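Local coordinates for hemolysin activator protein CdiB (Acinetobacter baumannii ACICU, PDB 6WIL) that probably secretes its partner CdiA toxin across the outer membrane, as an Omp85-superfamily two-partner secretion transporter of the contact-dependent growth inhibition system, at residues A[11-16]-A[459-464]; A[453-458]-A[477-482]. One frame throughout, in Å; residues are numbered along the deposited sequence.

Contact 1: A[11-16]-A[459-464]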
loop_
_atom_site.group_PDB
_atom_site.type_symbol
_atom_site.label_atom_id
_atom_site.label_comp_id
_atom_site.label_asym_id
_atom_site.label_seq_id
_atom_site.Cartn_x
_atom_site.Cartn_y
_atom_site.Cartn_z
ATOM N N GLN A 11 7.252 9.609 -22.896
ATOM C CA GLN A 11 7.823 8.714 -21.895
ATOM C C GLN A 11 7.499 9.160 -20.474
ATOM O O GLN A 11 7.349 8.314 -19.585
ATOM C CB GLN A 11 9.340 8.607 -22.080
ATOM C CG GLN A 11 9.820 7.271 -22.652
ATOM C CD GLN A 11 9.840 6.149 -21.619
ATOM O OE1 GLN A 11 9.314 6.288 -20.515
ATOM N NE2 GLN A 11 10.460 5.029 -21.977
ATOM N N VAL A 12 7.394 10.470 -20.239
ATOM C CA VAL A 12 6.971 10.962 -18.929
ATOM C C VAL A 12 5.545 10.516 -18.635
ATOM O O VAL A 12 5.241 10.010 -17.547
ATOM C CB VAL A 12 7.108 12.495 -18.863
ATOM C CG1 VAL A 12 6.247 13.063 -17.744
ATOM C CG2 VAL A 12 8.563 12.888 -18.665
ATOM N N LEU A 13 4.647 10.697 -19.608
ATOM C CA LEU A 13 3.260 10.283 -19.431
ATOM C C LEU A 13 3.149 8.776 -19.242
ATOM O O LEU A 13 2.268 8.305 -18.513
ATOM C CB LEU A 13 2.425 10.734 -20.629
ATOM C CG LEU A 13 0.913 10.526 -20.530
ATOM C CD1 LEU A 13 0.254 11.648 -19.734
ATOM C CD2 LEU A 13 0.293 10.394 -21.913
ATOM N N GLN A 14 4.029 8.007 -19.886
ATOM C CA GLN A 14 4.034 6.561 -19.695
ATOM C C GLN A 14 4.468 6.191 -18.281
ATOM O O GLN A 14 3.882 5.297 -17.661
ATOM C CB GLN A 14 4.941 5.900 -20.735
ATOM C CG GLN A 14 5.389 4.483 -20.400
ATOM C CD GLN A 14 4.285 3.449 -20.553
ATOM O OE1 GLN A 14 3.177 3.760 -20.992
ATOM N NE2 GLN A 14 4.590 2.206 -20.196
ATOM N N ASP A 15 5.484 6.878 -17.748
ATOM C CA ASP A 15 5.940 6.587 -16.390
ATOM C C ASP A 15 4.867 6.921 -15.360
ATOM O O ASP A 15 4.647 6.151 -14.417
ATOM C CB ASP A 15 7.228 7.353 -16.086
ATOM C CG ASP A 15 8.435 6.780 -16.803
ATOM O OD1 ASP A 15 8.256 5.875 -17.646
ATOM O OD2 ASP A 15 9.567 7.230 -16.519
ATOM N N GLN A 16 4.197 8.067 -15.516
ATOM C CA GLN A 16 3.106 8.414 -14.611
ATOM C C GLN A 16 1.983 7.387 -14.689
ATOM O O GLN A 16 1.445 6.962 -13.659
ATOM C CB GLN A 16 2.575 9.812 -14.931
ATOM C CG GLN A 16 3.581 10.940 -14.728
ATOM C CD GLN A 16 2.963 12.316 -14.926
ATOM O OE1 GLN A 16 1.999 12.476 -15.676
ATOM N NE2 GLN A 16 3.512 13.315 -14.242
ATOM N N GLY A 459 -1.324 17.816 -16.085
ATOM C CA GLY A 459 -1.878 16.647 -16.783
ATOM C C GLY A 459 -2.735 15.818 -15.844
ATOM O O GLY A 459 -2.801 16.138 -14.699
ATOM N N ARG A 460 -3.298 14.719 -16.317
ATOM C CA ARG A 460 -4.234 13.929 -15.521
ATOM C C ARG A 460 -3.580 13.230 -14.334
ATOM O O ARG A 460 -4.288 12.805 -13.417
ATOM C CB ARG A 460 -4.920 12.892 -16.410
ATOM C CG ARG A 460 -4.095 11.634 -16.658
ATOM C CD ARG A 460 -4.560 10.863 -17.894
ATOM N NE ARG A 460 -5.660 9.938 -17.625
ATOM C CZ ARG A 460 -6.932 10.180 -17.924
ATOM N NH1 ARG A 460 -7.271 11.324 -18.503
ATOM N NH2 ARG A 460 -7.865 9.278 -17.645
ATOM N N TYR A 461 -2.260 13.079 -14.327
ATOM C CA TYR A 461 -1.594 12.327 -13.274
ATOM C C TYR A 461 -0.902 13.212 -12.259
ATOM O O TYR A 461 -0.511 12.728 -11.191
ATOM C CB TYR A 461 -0.558 11.368 -13.869
ATOM C CG TYR A 461 -1.115 10.391 -14.868
ATOM C CD1 TYR A 461 -1.944 9.349 -14.464
ATOM C CD2 TYR A 461 -0.791 10.487 -16.215
ATOM C CE1 TYR A 461 -2.446 8.440 -15.381
ATOM C CE2 TYR A 461 -1.288 9.580 -17.139
ATOM C CZ TYR A 461 -2.116 8.559 -16.719
ATOM O OH TYR A 461 -2.614 7.655 -17.636
ATOM N N SER A 462 -0.724 14.475 -12.565
ATOM C CA SER A 462 0.021 15.338 -11.665
ATOM C C SER A 462 -0.774 16.532 -11.184
ATOM O O SER A 462 -0.954 16.678 -9.983
ATOM C CB SER A 462 1.327 15.816 -12.348
ATOM O OG SER A 462 1.136 16.158 -13.695
ATOM N N VAL A 463 -1.264 17.381 -12.097
ATOM C CA VAL A 463 -2.191 18.451 -11.733
ATOM C C VAL A 463 -3.395 18.457 -12.670
ATOM O O VAL A 463 -3.279 18.859 -13.831
ATOM C CB VAL A 463 -1.497 19.824 -11.752
ATOM C CG1 VAL A 463 -2.446 20.897 -11.247
ATOM C CG2 VAL A 463 -0.213 19.772 -10.943
ATOM N N ARG A 464 -4.559 18.030 -12.180
ATOM C CA ARG A 464 -5.725 17.930 -13.050
ATOM C C ARG A 464 -6.222 19.315 -13.469
ATOM O O ARG A 464 -5.945 20.331 -12.825
ATOM C CB ARG A 464 -6.847 17.147 -12.367
ATOM C CG ARG A 464 -6.685 15.639 -12.467
ATOM C CD ARG A 464 -7.662 14.926 -11.560
ATOM N NE ARG A 464 -7.346 15.167 -10.157
ATOM C CZ ARG A 464 -8.060 14.706 -9.135
ATOM N NH1 ARG A 464 -7.686 14.979 -7.894
ATOM N NH2 ARG A 464 -9.146 13.974 -9.352
#
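Gln16 crosses Tyr461 at a slant, its CB 3.7 Å from Tyr461 CD2. Further along the extended chain, Gln16 OE1 comes to 3.3 Å from Tyr461 CB, with the amide plane turned 73° from the ring. Gln16 NE2 lies beside Ser462, 3.7 Å from its OG, a van der Waals approach. The helix backbone takes part too: Gln16 C sits over the centre of one ring face. Leu13 comes in at the rim instead, its CD1 in the ring plane and 3.7 Å from Tyr461 CE2; CG anti to the backbone N (chi1 -173°) swings the isobutyl group round to reach it.

Here helix 8-27, which occupies the barrel interior like the plug helix of relatives such as FhaC, meets the long loop between barrel strands 432-444 and 476-487, which carries the VRG(F/Y) motif of Omp85 proteins; Val463 and Arg464 belong to it. The loop supports the tyrosine from behind: Arg460 CG lies 3.4 Å above the plane of the Tyr461 ring, on the face opposite Gln16. Arg460 itself reaches Asp224 in a salt bridge, while Arg464 pairs with Asp500 and Glu483, tying the loop to the barrel wall.

Contact 2: A[453-458]-A[477-482]. With C8E ((hydroxyethyloxy)tri(ethyloxy)octane), chain D.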
loop_
_atom_site.group_PDB
_atom_site.type_symbol
_atom_site.label_atom_id
_atom_site.label_comp_id
_atom_site.label_asym_id
_atom_site.label_seq_id
_atom_site.Cartn_x
_atom_site.Cartn_y
_atom_site.Cartn_z
ATOM N N ASP A 453 14.430 11.816 -15.250
ATOM C CA ASP A 453 14.351 11.672 -13.801
ATOM C C ASP A 453 13.656 12.841 -13.117
ATOM O O ASP A 453 13.485 12.804 -11.893
ATOM C CB ASP A 453 15.753 11.509 -13.206
ATOM C CG ASP A 453 16.210 10.066 -13.179
ATOM O OD1 ASP A 453 15.347 9.167 -13.251
ATOM O OD2 ASP A 453 17.434 9.834 -13.072
ATOM N N ARG A 454 13.251 13.865 -13.859
ATOM C CA ARG A 454 12.701 15.059 -13.241
ATOM C C ARG A 454 11.248 14.846 -12.824
ATOM O O ARG A 454 10.586 13.880 -13.214
ATOM C CB ARG A 454 12.810 16.249 -14.188
ATOM C CG ARG A 454 14.236 16.616 -14.543
ATOM C CD ARG A 454 14.320 18.063 -14.978
ATOM N NE ARG A 454 13.909 18.269 -16.363
ATOM C CZ ARG A 454 14.755 18.459 -17.369
ATOM N NH1 ARG A 454 16.064 18.471 -17.145
ATOM N NH2 ARG A 454 14.295 18.641 -18.600
ATOM N N PHE A 455 10.757 15.781 -12.015
ATOM C CA PHE A 455 9.386 15.781 -11.523
ATOM C C PHE A 455 8.559 16.710 -12.403
ATOM O O PHE A 455 8.855 17.905 -12.496
ATOM C CB PHE A 455 9.353 16.231 -10.062
ATOM C CG PHE A 455 8.057 15.950 -9.358
ATOM C CD1 PHE A 455 6.991 16.827 -9.464
ATOM C CD2 PHE A 455 7.917 14.826 -8.562
ATOM C CE1 PHE A 455 5.806 16.580 -8.802
ATOM C CE2 PHE A 455 6.734 14.573 -7.897
ATOM C CZ PHE A 455 5.677 15.451 -8.017
ATOM N N TYR A 456 7.530 16.163 -13.047
ATOM C CA TYR A 456 6.718 16.894 -14.010
ATOM C C TYR A 456 5.317 17.119 -13.454
ATOM O O TYR A 456 4.775 16.260 -12.751
ATOM C CB TYR A 456 6.651 16.137 -15.341
ATOM C CG TYR A 456 7.991 16.026 -16.034
ATOM C CD1 TYR A 456 8.916 15.059 -15.658
ATOM C CD2 TYR A 456 8.337 16.898 -17.057
ATOM C CE1 TYR A 456 10.149 14.963 -16.284
ATOM C CE2 TYR A 456 9.567 16.813 -17.689
ATOM C CZ TYR A 456 10.467 15.845 -17.301
ATOM O OH TYR A 456 11.684 15.766 -17.935
ATOM N N ILE A 457 4.754 18.276 -13.764
ATOM C CA ILE A 457 3.408 18.662 -13.280
ATOM C C ILE A 457 2.603 19.231 -14.435
ATOM O O ILE A 457 3.166 19.882 -15.254
ATOM C CB ILE A 457 3.502 19.633 -12.098
ATOM C CG1 ILE A 457 4.259 20.910 -12.439
ATOM C CG2 ILE A 457 4.106 18.958 -10.894
ATOM C CD1 ILE A 457 4.403 21.825 -11.273
ATOM N N GLY A 458 1.301 19.008 -14.407
ATOM C CA GLY A 458 0.357 19.449 -15.444
ATOM C C GLY A 458 -0.101 18.283 -16.290
ATOM O O GLY A 458 0.672 17.832 -17.096
ATOM N N GLY A 477 10.304 18.522 -6.677
ATOM C CA GLY A 477 8.917 18.790 -6.995
ATOM C C GLY A 477 7.991 18.045 -6.062
ATOM O O GLY A 477 8.389 17.110 -5.360
ATOM N N GLN A 478 6.739 18.487 -6.064
ATOM C CA GLN A 478 5.687 17.837 -5.300
ATOM C C GLN A 478 4.347 18.329 -5.821
ATOM O O GLN A 478 4.235 19.462 -6.297
ATOM C CB GLN A 478 5.815 18.122 -3.797
ATOM C CG GLN A 478 5.506 19.556 -3.406
ATOM C CD GLN A 478 5.688 19.818 -1.923
ATOM O OE1 GLN A 478 5.025 19.207 -1.081
ATOM N NE2 GLN A 478 6.595 20.732 -1.594
ATOM N N TYR A 479 3.342 17.464 -5.749
ATOM C CA TYR A 479 1.974 17.875 -6.017
ATOM C C TYR A 479 1.061 17.362 -4.917
ATOM O O TYR A 479 1.349 16.355 -4.263
ATOM C CB TYR A 479 1.462 17.403 -7.399
ATOM C CG TYR A 479 1.377 15.906 -7.630
ATOM C CD1 TYR A 479 0.408 15.128 -7.000
ATOM C CD2 TYR A 479 2.231 15.281 -8.529
ATOM C CE1 TYR A 479 0.322 13.764 -7.227
ATOM C CE2 TYR A 479 2.152 13.919 -8.764
ATOM C CZ TYR A 479 1.195 13.167 -8.113
ATOM O OH TYR A 479 1.115 11.815 -8.350
ATOM N N VAL A 480 -0.040 18.074 -4.710
ATOM C CA VAL A 480 -1.084 17.640 -3.796
ATOM C C VAL A 480 -2.414 17.713 -4.533
ATOM O O VAL A 480 -2.822 18.788 -4.991
ATOM C CB VAL A 480 -1.116 18.469 -2.500
ATOM C CG1 VAL A 480 -1.049 19.957 -2.796
ATOM C CG2 VAL A 480 -2.353 18.126 -1.689
ATOM N N GLN A 481 -3.064 16.566 -4.681
ATOM C CA GLN A 481 -4.389 16.477 -5.269
ATOM C C GLN A 481 -5.418 16.373 -4.153
ATOM O O GLN A 481 -5.242 15.603 -3.204
ATOM C CB GLN A 481 -4.493 15.264 -6.195
ATOM C CG GLN A 481 -3.507 15.282 -7.351
ATOM C CD GLN A 481 -3.379 13.931 -8.029
ATOM O OE1 GLN A 481 -3.471 12.885 -7.385
ATOM N NE2 GLN A 481 -3.167 13.949 -9.339
ATOM N N GLN A 482 -6.484 17.158 -4.261
ATOM C CA GLN A 482 -7.556 17.130 -3.277
ATOM C C GLN A 482 -8.889 16.974 -3.986
ATOM O O GLN A 482 -9.097 17.530 -5.068
ATOM C CB GLN A 482 -7.559 18.392 -2.410
ATOM C CG GLN A 482 -6.457 18.405 -1.369
ATOM C CD GLN A 482 -6.544 19.602 -0.450
ATOM O OE1 GLN A 482 -6.920 19.477 0.715
ATOM N NE2 GLN A 482 -6.194 20.770 -0.969
HETATM C C1 C8E D . 13.714 12.789 3.519
HETATM C C2 C8E D . 13.201 13.169 2.131
HETATM C C3 C8E D . 11.880 12.454 1.848
HETATM C C4 C8E D . 11.349 12.885 0.483
HETATM C C5 C8E D . 10.894 14.340 0.547
HETATM C C6 C8E D . 10.565 14.819 -0.864
HETATM C C7 C8E D . 9.463 15.872 -0.796
HETATM C C8 C8E D . 10.084 17.265 -0.756
HETATM O O9 C8E D . 9.639 17.981 -1.873
HETATM C C10 C8E D . 10.153 19.279 -1.979
HETATM C C11 C8E D . 9.819 19.843 -3.358
HETATM O O12 C8E D . 9.317 21.144 -3.225
HETATM C C13 C8E D . 9.211 21.844 -4.433
HETATM C C14 C8E D . 8.689 23.256 -4.168
HETATM O O15 C8E D . 7.948 23.282 -2.979
HETATM C C16 C8E D . 7.324 24.510 -2.726
HETATM C C17 C8E D . 6.164 24.322 -1.745
HETATM O O18 C8E D . 6.648 23.941 -0.487
HETATM C C19 C8E D . 5.707 24.055 0.544
HETATM C C20 C8E D . 5.491 22.695 1.210
HETATM O O21 C8E D . 6.713 22.189 1.673
#
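Phe455 lies with one ring face down on the backbone of Gly477 and Gln478. Phe455 CB already lies 4.0 Å from Gly477 CA, and the ring continues the contact from there. With CG trans to the backbone N (chi1 -166°), the ring is laid along the peptide. CG and CD1 pass over Gly477, whose CA makes a CH-pi contact 4.1 Å from the centroid of the Phe455 ring and 28° off its normal. On the other flank CD2 and CE2 run near Gly477 O. CE1 then reaches the next peptide, 3.5 Å from Gln478 N, which sits toward the rim of the same face. At the tip, Phe455 CZ meets Tyr479 CD2 at 3.5 Å; the two rings are inclined at 44°, an oblique pairing.

Strand 455-457 forms a small hairpin with 472-474 inside the long loop of the barrel, and strand 476-487 is the wall strand into which that loop returns. Side chains alternate along the wall: Tyr479 starts toward the hairpin, whereas Gln478 starts away from it, to the side where the detergent C8E is bound. There Gln478 NE2 donates two bent hydrogen bonds, to C8E O12 and O15, each 3.2 Å long, and Gln478 OE1 accepts one from Trp440 NE1 on the adjacent strand, which fixes the amide between protein and detergent.

No hydrogen bond joins the two segments. Hairpin and wall are held together here by dispersion and CH-pi contact, and because Gly477 has no side chain, the aromatic ring can rest directly on the main chain, while the wall strand keeps its backbone bonds for its barrel neighbours.

Overall arrangement
From the N terminus, the chain first lays down helix 8-27, whose residues 11-16 wait for a partner 443 residues further on. In between come the POTRA domains and the barrel strands up to 432-444. The chain then enters the long loop: 453-458 passes first, and 459-464 closes contact 1 back onto the helix. Only after that does 477-482, on the returning barrel strand, close contact 2 over 18 intervening residues. The two closures therefore cross. Their centres are 9 Å apart and they touch directly, Ser462 O lying 3.4 Å from Tyr479 CG, so N-terminal helix, loop and barrel wall form a continuous series.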